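Local coordinates for galactose-1-phosphate uridylyltransferase (Pyrobaculum aerophilum str. IM2, PDB 6K9Z), which probably transfers uridylyl groups between UDP-glucose and hexose 1-phosphates, and binds UDP, zinc and iron, at residues 100-103 with 104-108; 192-195 with 196-200; 216-220 with 221-225; 238-242 with 243-247; 307-310 with 311-315. The protein carries 1 engineered substitution. All coordinates share one frame; numbering follows the deposited sequence.

Overall arrangement
The five contacts are local turns and helix segments, and two pairs of them touch. Contact 1, on helix 96-114, meets contact 3 at the start of helix 220-240 through a salt bridge, Lys100 NZ to Asp220 OD1 at 2.7 Å. Contact 4 lies at the other end of helix 220-240, its centre about 28 Å from that of contact 3, and rests on contact 5 at the end of helix 298-309. Contact 2 touches none of the others but comes nearest a metal: the Tyr197 side chain lies about 6 Å from the iron. The Ile102 side chain of contact 1 is about 9 Å from engineered Phe140, at the predicted position of the nucleophilic histidine.

Contact 1: 100-103 with 104-108; sequences KKIL and TAVAE
Lys100 to Thr104, Lys101 to Ala105, Ile102 to Val106 and Leu103 to Ala107 are joined by successive i to i+4 backbone bonds in the middle of helix 96-114, Lys100 O accepting from Thr104 N at 2.9 Å. The same carbonyl oxygen takes a second donor, Thr104 OG1, also at 2.9 Å. The two arrive differently: the amide comes nearly along the C=O axis, whereas the hydroxyl sits 42° out of the carbonyl plane and so meets no lone pair. The torsion of Thr104 explains the second bond, since OG1 lies beside its own backbone N (chi1 -61°) and is thereby turned back toward the preceding turn, while CG2 is anti to that N. On another side of the helix the apolar chains lie one turn apart. Val106 CG2 rests against Ile102 O at 3.3 Å and approaches Ile102 CG2 more loosely, at 4.4 Å. Both residues continue onto Val80 of strand 76-81, and Val106 also onto Phe122 and Phe124 of strand 121-128. Leu103 faces helix 220-240 through Val223 and Leu226. The ammonium groups find their partners elsewhere in the chain, Lys100 in Asp220 and Lys101 in Asp44. The chemistry is that of an amphipathic helix: a threonine satisfies its hydroxyl on a carbonyl one turn back, so that Lys100 O is gripped twice, lysines reach acidic partners, Ile102 and Val106 pack onto the sheet, and Leu103 onto helix 220-240.

Contact 2: 192-195 with 196-200; sequences AFVP and FYAKW
A type I beta turn from Pro195 to Ala198 follows strand 190-193, and its closing bond runs from Ala198 N to Pro195 O at 3.0 Å. The amide approaches from well above the carbonyl plane, 67° out of it. Pro195 CB stands over the centre of the Tyr197 ring in a CH-pi contact, 3.7 Å from the centroid and close to the ring normal. Tyr197 can fold back under the proline because CG sits between its backbone N and carbonyl carbon (chi1 44°). Beside this stack, Ala198 CB turns back toward the preceding residues, 3.9 Å from Val194 CG1 and 4.1 Å from Pro195 CG. Lys199 curls back in turn and donates from NZ to Tyr197 O at 3.0 Å, while also forming a salt bridge with Asp6 of the second subunit. Without the ring, as with an alanine at Tyr197, Pro195 CB is likely to lose its aromatic platform, and a gap would probably open beside Ile175. Phe196 faces the second subunit too, stacking on Tyr68 and meeting Arg4 of that chain in a cation-pi contact. Within its own chain the turn is wedged between secondary-structure elements: Val194 packs on helix 298-309, Tyr197 on helix 171-178, and Pro195 and Ala198 on His205 and Glu203 of strand 202-208.

Contact 3: 216-220 with 221-225; sequences TELTD and EEVAD
Thr219 and Glu222 exchange three hydrogen bonds, in two of which the threonine hydroxyl takes part, once as donor and once as acceptor. Glu222 OE1 takes Thr219 N at 2.8 Å in an almost straight bond (174°), using its anti lone pair. Thr219 OG1 gives to the same oxygen at 3.1 Å, meeting it on the anti side but 21° out of the carboxylate plane. In return, Glu222 N donates to OG1, also at 3.1 Å. The hydroxyl can serve both because OG1 lies between the backbone N and the carbonyl carbon of Thr219 (chi1 66°), while the Glu222 chain runs extended beyond CG back past the first turn of the helix to Thr219. The other carboxylate oxygen, OE2, makes a salt bridge with Arg212, so both oxygens of this buried group are engaged. A glutamine here would probably lose the charge that answers Arg212 and, if its amide nitrogen took the place of OE1, leave Thr219 N without an acceptor. Beside the polar exchange, Leu218 CB packs on Val223 CG2 at 3.8 Å. Val223 N bonds to Thr219 O at 2.9 Å, and Ala224 N to Asp220 O likewise, opening the regular helix. With Thr219 as N-cap, the reciprocal bonds form a capping box, and the Leu218-Val223 pair, the residue before the cap and the fourth after it, is the accompanying hydrophobic staple at the start of helix 220-240.

Contact 4: 238-242 with 243-247; sequences KQVAG and IPMPY
Val240 and Met245 cross at a slant, the methyl CE of the methionine pressed against Val240 CG1 at 3.5 Å, closer than usual for two carbons. Met245 reaches there with CG anti to its backbone N (chi1 -169°) and a bend at the last torsion that swings CE back toward the helix end. Ala241 CB flanks the same methyl at 4.1 Å, so the thioether tip is received by two side chains where the helix runs out into the loop. On another side of the turn Lys238 and Pro244 also pass obliquely: the aliphatic CG of the lysine lies 4.0 Å from Pro244 CB, and its ammonium continues to a salt bridge with Asp93. Close by, Lys238 O receives a CH...O contact from Pro244 CA at 3.4 Å; Pro244 N, also near, has no hydrogen to give. A water also joins the two segments, accepting from Ala241 N and donating to Ile243 O, each at 2.8 Å. The reversal depends on Gly242, whose positive phi (99°) would drive a CB into the carbonyl oxygen of Ala241. Ile243 lies beyond that glycine and packs on Tyr273. The turn thus leads from helix 220-240 to strand 247-252, with Val240 and Met245 both touching His202 of strand 202-208, Val240 reaching helix 298-309 at Arg304 and Ala308, and Pro244 covering Lys128 of strand 121-128.

Contact 5: 307-310 with 311-315; sequences AALQ and KCLKH. With ACT (acetate ion), chain F.
Leu309 and Leu313 are brought together by unlike first torsions: in Leu309 CG is anti to the backbone N (chi1 -171°), in Leu313 it lies beside it (chi1 -59°). Their branches cross aslant and meet at CD2 to CD2, 3.8 Å. Gln310, bent at its second torsion, lies alongside Leu313 and points the same way, with OE1 3.6 Å from Leu313 CD1, while its NE2 bonds back to Lys306 O. The backbone beyond helix 298-309 continues in turns of the i to i+3 kind: Lys311 N donates to Ala308 O at 3.1 Å, Cys312 N to Leu309 O at 2.9 Å, and Leu313 N only weakly to Gln310 O. Cys312 is fixed to the neighbouring helix 220-240 by a disulfide with Cys235, which ties the chain's C-terminal end to the fold. Leu309 faces the same helix at Ile232 and Ala236, and with Leu313 also packs on Phe185 of strand 183-186. Past the last turn an acetate ion, probably from the crystallisation liquor, accepts from Lys314 N through its O atom at 3.0 Å, though the placing of its methyl group is doubtful.

Contact 1: 100-103 with 104-108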
# COMPACT_ATOMS: atom_id res chain seq x y z
N LYS A 100 -12.38 0.01 -26.72
CA LYS A 100 -12.34 -1.38 -27.25
C LYS A 100 -10.98 -1.65 -27.95
O LYS A 100 -10.37 -2.71 -27.70
CB LYS A 100 -13.58 -1.64 -28.10
CG LYS A 100 -13.67 -3.05 -28.63
CD LYS A 100 -14.92 -3.27 -29.52
CE LYS A 100 -15.07 -4.67 -30.10
NZ LYS A 100 -14.34 -5.70 -29.30
N LYS A 101 -10.48 -0.71 -28.74
CA LYS A 101 -9.19 -0.89 -29.46
C LYS A 101 -8.07 -0.99 -28.40
O LYS A 101 -7.13 -1.77 -28.62
CB LYS A 101 -8.90 0.26 -30.42
CG LYS A 101 -9.78 0.30 -31.66
CD LYS A 101 -9.52 1.55 -32.48
CE LYS A 101 -10.59 1.74 -33.53
NZ LYS A 101 -10.22 2.82 -34.47
N ILE A 102 -8.14 -0.22 -27.32
CA ILE A 102 -7.08 -0.29 -26.26
C ILE A 102 -7.07 -1.70 -25.65
O ILE A 102 -5.99 -2.33 -25.58
CB ILE A 102 -7.28 0.75 -25.14
CG1 ILE A 102 -7.20 2.18 -25.68
CG2 ILE A 102 -6.33 0.50 -24.02
CD1 ILE A 102 -7.83 3.19 -24.74
N LEU A 103 -8.24 -2.20 -25.25
CA LEU A 103 -8.38 -3.55 -24.62
C LEU A 103 -7.91 -4.63 -25.59
O LEU A 103 -7.18 -5.51 -25.15
CB LEU A 103 -9.82 -3.76 -24.15
CG LEU A 103 -10.24 -2.76 -23.06
CD1 LEU A 103 -11.76 -2.75 -22.87
CD2 LEU A 103 -9.55 -3.03 -21.75
N THR A 104 -8.25 -4.53 -26.87
CA THR A 104 -7.86 -5.49 -27.91
C THR A 104 -6.35 -5.51 -28.04
O THR A 104 -5.81 -6.63 -28.11
CB THR A 104 -8.54 -5.18 -29.25
OG1 THR A 104 -9.95 -5.28 -29.03
CG2 THR A 104 -8.11 -6.19 -30.29
N ALA A 105 -5.71 -4.34 -28.07
CA ALA A 105 -4.24 -4.25 -28.21
C ALA A 105 -3.57 -4.87 -26.97
O ALA A 105 -2.52 -5.56 -27.11
CB ALA A 105 -3.79 -2.84 -28.42
N VAL A 106 -4.10 -4.60 -25.78
CA VAL A 106 -3.52 -5.17 -24.53
C VAL A 106 -3.68 -6.69 -24.55
O VAL A 106 -2.69 -7.40 -24.26
CB VAL A 106 -4.13 -4.54 -23.28
CG1 VAL A 106 -3.68 -5.24 -22.01
CG2 VAL A 106 -3.80 -3.06 -23.22
N ALA A 107 -4.83 -7.19 -24.99
CA ALA A 107 -5.02 -8.64 -25.07
C ALA A 107 -3.99 -9.23 -26.07
O ALA A 107 -3.46 -10.31 -25.80
CB ALA A 107 -6.44 -8.96 -25.42
N GLU A 108 -3.77 -8.59 -27.22
CA GLU A 108 -2.86 -9.14 -28.25
C GLU A 108 -1.46 -9.23 -27.64
O GLU A 108 -0.79 -10.24 -27.86
CB GLU A 108 -2.85 -8.32 -29.54
CG GLU A 108 -4.17 -8.43 -30.29
CD GLU A 108 -4.35 -7.53 -31.50
OE1 GLU A 108 -3.58 -6.50 -31.65
OE2 GLU A 108 -5.27 -7.83 -32.30

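Contact 2: 192-195 with 196-200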
# COMPACT_ATOMS: atom_id res chain seq x y z
N ALA A 192 -20.27 -4.33 -12.17
CA ALA A 192 -19.42 -3.40 -11.41
C ALA A 192 -20.10 -3.11 -10.06
O ALA A 192 -21.26 -2.73 -10.07
CB ALA A 192 -19.32 -2.14 -12.22
N PHE A 193 -19.42 -3.35 -8.96
CA PHE A 193 -20.01 -3.25 -7.61
C PHE A 193 -18.93 -2.73 -6.67
O PHE A 193 -17.73 -2.93 -6.91
CB PHE A 193 -20.63 -4.58 -7.16
CG PHE A 193 -19.66 -5.73 -7.09
CD1 PHE A 193 -18.93 -5.97 -5.94
CD2 PHE A 193 -19.43 -6.54 -8.20
CE1 PHE A 193 -18.04 -7.02 -5.88
CE2 PHE A 193 -18.49 -7.57 -8.13
CZ PHE A 193 -17.83 -7.82 -6.96
N VAL A 194 -19.37 -2.11 -5.58
CA VAL A 194 -18.46 -1.81 -4.46
C VAL A 194 -18.36 -3.10 -3.65
O VAL A 194 -19.38 -3.64 -3.20
CB VAL A 194 -18.96 -0.63 -3.61
CG1 VAL A 194 -18.04 -0.44 -2.44
CG2 VAL A 194 -19.05 0.64 -4.44
N PRO A 195 -17.17 -3.71 -3.48
CA PRO A 195 -17.12 -4.92 -2.68
C PRO A 195 -17.43 -4.66 -1.20
O PRO A 195 -17.16 -3.55 -0.68
CB PRO A 195 -15.66 -5.38 -2.79
CG PRO A 195 -14.90 -4.17 -3.26
CD PRO A 195 -15.88 -3.33 -4.06
N PHE A 196 -17.97 -5.67 -0.53
CA PHE A 196 -18.20 -5.65 0.95
C PHE A 196 -16.92 -5.24 1.67
O PHE A 196 -16.93 -4.49 2.65
CB PHE A 196 -18.69 -7.00 1.45
CG PHE A 196 -19.07 -6.97 2.91
CD1 PHE A 196 -20.30 -6.47 3.31
CD2 PHE A 196 -18.24 -7.51 3.88
CE1 PHE A 196 -20.66 -6.43 4.64
CE2 PHE A 196 -18.62 -7.49 5.22
CZ PHE A 196 -19.85 -6.99 5.58
N TYR A 197 -15.80 -5.72 1.15
CA TYR A 197 -14.43 -5.59 1.72
C TYR A 197 -13.66 -4.48 0.99
O TYR A 197 -12.41 -4.51 1.02
CB TYR A 197 -13.69 -6.94 1.59
CG TYR A 197 -13.87 -7.62 0.23
CD1 TYR A 197 -14.97 -8.41 -0.05
CD2 TYR A 197 -12.93 -7.45 -0.79
CE1 TYR A 197 -15.14 -9.04 -1.26
CE2 TYR A 197 -13.12 -8.01 -2.04
CZ TYR A 197 -14.21 -8.84 -2.27
OH TYR A 197 -14.42 -9.36 -3.52
N ALA A 198 -14.36 -3.45 0.48
CA ALA A 198 -13.72 -2.22 -0.04
C ALA A 198 -12.78 -1.63 1.04
O ALA A 198 -13.13 -1.66 2.24
CB ALA A 198 -14.76 -1.19 -0.42
N LYS A 199 -11.63 -1.12 0.59
CA LYS A 199 -10.57 -0.51 1.45
C LYS A 199 -10.32 0.96 1.10
O LYS A 199 -9.75 1.72 1.95
CB LYS A 199 -9.22 -1.17 1.16
CG LYS A 199 -9.11 -2.59 1.60
CD LYS A 199 -7.96 -3.28 0.91
CE LYS A 199 -8.21 -4.76 0.95
NZ LYS A 199 -9.53 -5.10 0.35
N TRP A 200 -10.60 1.34 -0.12
CA TRP A 200 -10.32 2.70 -0.63
C TRP A 200 -11.62 3.51 -0.71
O TRP A 200 -12.72 2.94 -0.71
CB TRP A 200 -9.51 2.59 -1.94
CG TRP A 200 -8.26 1.79 -1.74
CD1 TRP A 200 -8.02 0.50 -2.14
CD2 TRP A 200 -7.11 2.20 -0.98
NE1 TRP A 200 -6.79 0.10 -1.69
CE2 TRP A 200 -6.20 1.13 -1.01
CE3 TRP A 200 -6.76 3.38 -0.31
CZ2 TRP A 200 -4.98 1.18 -0.35
CZ3 TRP A 200 -5.53 3.44 0.33
CH2 TRP A 200 -4.68 2.33 0.34

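Contact 3: 216-220 with 221-225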
# COMPACT_ATOMS: atom_id res chain seq x y z
N THR A 216 -7.21 -12.87 -22.19
CA THR A 216 -7.15 -13.47 -23.54
C THR A 216 -8.29 -14.46 -23.76
O THR A 216 -8.49 -14.83 -24.93
CB THR A 216 -5.78 -14.10 -23.77
OG1 THR A 216 -5.50 -14.93 -22.65
CG2 THR A 216 -4.71 -13.03 -23.86
N GLU A 217 -9.04 -14.83 -22.74
CA GLU A 217 -10.23 -15.69 -22.90
C GLU A 217 -11.42 -14.86 -23.34
O GLU A 217 -12.43 -15.49 -23.74
CB GLU A 217 -10.63 -16.37 -21.61
CG GLU A 217 -9.71 -17.49 -21.17
CD GLU A 217 -10.17 -17.98 -19.82
OE1 GLU A 217 -9.98 -17.24 -18.86
OE2 GLU A 217 -10.82 -19.05 -19.75
N LEU A 218 -11.36 -13.54 -23.28
CA LEU A 218 -12.59 -12.73 -23.49
C LEU A 218 -12.98 -12.70 -24.98
O LEU A 218 -12.13 -12.48 -25.85
CB LEU A 218 -12.45 -11.30 -22.95
CG LEU A 218 -12.22 -11.14 -21.45
CD1 LEU A 218 -12.04 -9.66 -21.18
CD2 LEU A 218 -13.36 -11.70 -20.66
N THR A 219 -14.26 -12.91 -25.27
CA THR A 219 -14.77 -12.80 -26.64
C THR A 219 -14.83 -11.35 -27.08
O THR A 219 -14.80 -10.46 -26.21
CB THR A 219 -16.16 -13.43 -26.76
OG1 THR A 219 -17.04 -12.64 -25.96
CG2 THR A 219 -16.14 -14.87 -26.29
N ASP A 220 -15.03 -11.12 -28.38
CA ASP A 220 -15.10 -9.74 -28.89
C ASP A 220 -16.27 -9.00 -28.23
O ASP A 220 -16.11 -7.79 -27.84
CB ASP A 220 -15.28 -9.71 -30.40
CG ASP A 220 -15.10 -8.30 -30.91
OD1 ASP A 220 -13.94 -7.84 -30.89
OD2 ASP A 220 -16.13 -7.65 -31.27
N GLU A 221 -17.38 -9.69 -28.06
CA GLU A 221 -18.57 -9.09 -27.42
C GLU A 221 -18.24 -8.73 -25.95
O GLU A 221 -18.72 -7.69 -25.43
CB GLU A 221 -19.70 -10.11 -27.44
CG GLU A 221 -21.03 -9.48 -27.14
CD GLU A 221 -21.58 -8.59 -28.25
OE1 GLU A 221 -21.06 -8.69 -29.42
OE2 GLU A 221 -22.54 -7.77 -27.96
N GLU A 222 -17.59 -9.64 -25.24
CA GLU A 222 -17.21 -9.38 -23.83
C GLU A 222 -16.30 -8.17 -23.80
O GLU A 222 -16.43 -7.37 -22.89
CB GLU A 222 -16.59 -10.63 -23.22
CG GLU A 222 -17.59 -11.72 -22.90
CD GLU A 222 -16.87 -12.96 -22.43
OE1 GLU A 222 -15.96 -13.41 -23.14
OE2 GLU A 222 -17.08 -13.34 -21.27
N VAL A 223 -15.38 -8.03 -24.75
CA VAL A 223 -14.46 -6.87 -24.72
C VAL A 223 -15.24 -5.57 -24.99
O VAL A 223 -14.93 -4.56 -24.36
CB VAL A 223 -13.29 -7.08 -25.68
CG1 VAL A 223 -12.46 -5.82 -25.84
CG2 VAL A 223 -12.45 -8.24 -25.14
N ALA A 224 -16.18 -5.56 -25.92
CA ALA A 224 -17.04 -4.38 -26.17
C ALA A 224 -17.80 -4.04 -24.89
O ALA A 224 -17.80 -2.86 -24.49
CB ALA A 224 -17.99 -4.66 -27.32
N ASP A 225 -18.32 -5.03 -24.18
CA ASP A 225 -19.11 -4.76 -22.95
C ASP A 225 -18.16 -4.29 -21.83
O ASP A 225 -18.59 -3.50 -20.97
CB ASP A 225 -19.96 -5.98 -22.60
CG ASP A 225 -21.25 -6.12 -23.39
OD1 ASP A 225 -21.62 -5.13 -24.09
OD2 ASP A 225 -21.79 -7.23 -23.40

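Contact 4: 238-242 with 243-247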
# COMPACT_ATOMS: atom_id res chain seq x y z
N LYS A 238 -15.67 10.35 -12.00
CA LYS A 238 -15.21 11.69 -12.44
C LYS A 238 -16.12 12.74 -11.84
O LYS A 238 -15.65 13.88 -11.64
CB LYS A 238 -15.18 11.76 -13.96
CG LYS A 238 -14.10 12.62 -14.57
CD LYS A 238 -14.09 12.57 -16.08
CE LYS A 238 -13.05 13.48 -16.70
NZ LYS A 238 -13.59 14.24 -17.84
N GLN A 239 -17.40 12.42 -11.60
CA GLN A 239 -18.34 13.45 -11.05
C GLN A 239 -18.89 13.13 -9.66
O GLN A 239 -19.44 14.06 -9.05
CB GLN A 239 -19.53 13.67 -11.98
CG GLN A 239 -19.43 12.99 -13.34
CD GLN A 239 -20.78 12.87 -13.99
OE1 GLN A 239 -21.59 13.79 -13.96
NE2 GLN A 239 -21.04 11.71 -14.58
N VAL A 240 -18.76 11.90 -9.15
CA VAL A 240 -19.40 11.59 -7.84
C VAL A 240 -18.95 12.62 -6.81
O VAL A 240 -19.73 12.93 -5.95
CB VAL A 240 -19.13 10.14 -7.38
CG1 VAL A 240 -17.66 9.89 -7.13
CG2 VAL A 240 -19.96 9.80 -6.15
N ALA A 241 -17.73 13.16 -6.91
CA ALA A 241 -17.25 14.17 -5.92
C ALA A 241 -17.33 15.61 -6.49
O ALA A 241 -16.98 16.50 -5.77
CB ALA A 241 -15.86 13.79 -5.44
N GLY A 242 -17.79 15.86 -7.71
CA GLY A 242 -17.94 17.25 -8.19
C GLY A 242 -16.78 17.70 -9.07
O GLY A 242 -17.00 18.59 -9.92
N ILE A 243 -15.58 17.12 -8.90
CA ILE A 243 -14.37 17.37 -9.75
C ILE A 243 -13.78 16.02 -10.11
O ILE A 243 -13.92 15.08 -9.32
CB ILE A 243 -13.33 18.25 -9.01
CG1 ILE A 243 -12.95 17.65 -7.65
CG2 ILE A 243 -13.80 19.70 -8.89
CD1 ILE A 243 -12.14 18.56 -6.76
N PRO A 244 -13.01 15.88 -11.21
CA PRO A 244 -12.36 14.60 -11.51
C PRO A 244 -11.57 14.11 -10.30
O PRO A 244 -10.99 14.89 -9.58
CB PRO A 244 -11.45 14.89 -12.70
CG PRO A 244 -12.10 16.13 -13.30
CD PRO A 244 -12.55 16.94 -12.11
N MET A 245 -11.62 12.80 -10.11
CA MET A 245 -11.00 12.09 -8.97
C MET A 245 -9.77 11.34 -9.48
O MET A 245 -9.84 10.59 -10.47
CB MET A 245 -12.00 11.05 -8.45
CG MET A 245 -11.60 10.48 -7.20
SD MET A 245 -12.70 9.21 -6.62
CE MET A 245 -14.25 10.10 -6.42
N PRO A 246 -8.63 11.46 -8.80
CA PRO A 246 -7.50 10.59 -9.10
C PRO A 246 -7.90 9.17 -8.76
O PRO A 246 -8.64 8.89 -7.78
CB PRO A 246 -6.36 11.10 -8.22
CG PRO A 246 -7.09 11.85 -7.10
CD PRO A 246 -8.37 12.39 -7.69
N TYR A 247 -7.39 8.22 -9.54
CA TYR A 247 -7.69 6.81 -9.25
C TYR A 247 -6.56 5.92 -9.76
O TYR A 247 -5.70 6.35 -10.59
CB TYR A 247 -9.02 6.37 -9.89
CG TYR A 247 -9.01 6.34 -11.39
CD1 TYR A 247 -8.52 5.25 -12.07
CD2 TYR A 247 -9.47 7.41 -12.13
CE1 TYR A 247 -8.46 5.20 -13.45
CE2 TYR A 247 -9.42 7.39 -13.51
CZ TYR A 247 -8.90 6.29 -14.16
OH TYR A 247 -8.79 6.25 -15.52
O HOH W 1 -15.36 12.88 -8.45

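Contact 5: 307-310 with 311-315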
# COMPACT_ATOMS: atom_id res chain seq x y z
N ALA A 307 -25.86 6.70 -8.09
CA ALA A 307 -26.68 7.90 -8.38
C ALA A 307 -25.91 8.73 -9.41
O ALA A 307 -26.55 9.22 -10.41
CB ALA A 307 -27.00 8.68 -7.11
N ALA A 308 -24.60 8.94 -9.19
CA ALA A 308 -23.77 9.77 -10.09
C ALA A 308 -23.72 9.12 -11.47
O ALA A 308 -23.72 9.83 -12.50
CB ALA A 308 -22.36 9.95 -9.55
N LEU A 309 -23.65 7.79 -11.48
CA LEU A 309 -23.44 6.96 -12.68
C LEU A 309 -24.65 7.08 -13.60
O LEU A 309 -24.44 6.93 -14.81
CB LEU A 309 -23.24 5.52 -12.22
CG LEU A 309 -22.80 4.55 -13.30
CD1 LEU A 309 -21.85 3.51 -12.71
CD2 LEU A 309 -23.98 3.89 -13.98
N GLN A 310 -25.83 7.37 -13.06
CA GLN A 310 -27.08 7.53 -13.87
C GLN A 310 -26.86 8.62 -14.91
O GLN A 310 -27.43 8.49 -16.03
CB GLN A 310 -28.30 7.89 -13.02
CG GLN A 310 -28.67 6.80 -12.02
CD GLN A 310 -28.63 5.39 -12.55
OE1 GLN A 310 -29.57 4.94 -13.21
NE2 GLN A 310 -27.58 4.63 -12.23
N LYS A 311 -26.05 9.63 -14.61
CA LYS A 311 -25.83 10.77 -15.54
C LYS A 311 -24.87 10.35 -16.67
O LYS A 311 -24.86 11.07 -17.70
CB LYS A 311 -25.33 11.99 -14.76
CG LYS A 311 -26.17 12.36 -13.53
CD LYS A 311 -25.54 13.42 -12.62
CE LYS A 311 -25.28 14.75 -13.31
NZ LYS A 311 -26.39 15.18 -14.21
N CYS A 312 -24.18 9.20 -16.57
CA CYS A 312 -23.25 8.68 -17.62
C CYS A 312 -23.95 7.71 -18.60
O CYS A 312 -23.28 7.25 -19.56
CB CYS A 312 -22.08 7.95 -16.99
SG CYS A 312 -21.17 9.07 -15.87
N LEU A 313 -25.18 7.30 -18.29
CA LEU A 313 -25.91 6.30 -19.11
C LEU A 313 -26.55 6.97 -20.33
O LEU A 313 -26.99 8.11 -20.24
CB LEU A 313 -27.00 5.61 -18.27
CG LEU A 313 -26.48 4.87 -17.04
CD1 LEU A 313 -27.65 4.39 -16.21
CD2 LEU A 313 -25.59 3.71 -17.43
N LYS A 314 -26.60 6.24 -21.44
CA LYS A 314 -27.06 6.74 -22.74
C LYS A 314 -28.44 6.16 -22.98
O LYS A 314 -29.21 6.81 -23.70
CB LYS A 314 -26.07 6.34 -23.84
CG LYS A 314 -24.66 6.95 -23.64
CD LYS A 314 -24.59 8.40 -24.13
CE LYS A 314 -23.38 9.19 -23.67
NZ LYS A 314 -22.10 8.70 -24.26
N HIS A 315 -28.75 4.98 -22.43
CA HIS A 315 -30.04 4.36 -22.81
C HIS A 315 -30.59 3.39 -21.73
O HIS A 315 -31.54 2.69 -22.04
CB HIS A 315 -29.86 3.74 -24.20
CG HIS A 315 -29.06 2.48 -24.18
ND1 HIS A 315 -27.67 2.46 -24.29
CD2 HIS A 315 -29.46 1.21 -24.04
CE1 HIS A 315 -27.26 1.19 -24.23
NE2 HIS A 315 -28.35 0.42 -24.07
C ACT F . -25.83 2.71 -21.27
O ACT F . -25.18 3.64 -21.80
OXT ACT F . -25.42 1.49 -21.06
CH3 ACT F . -27.16 3.06 -20.82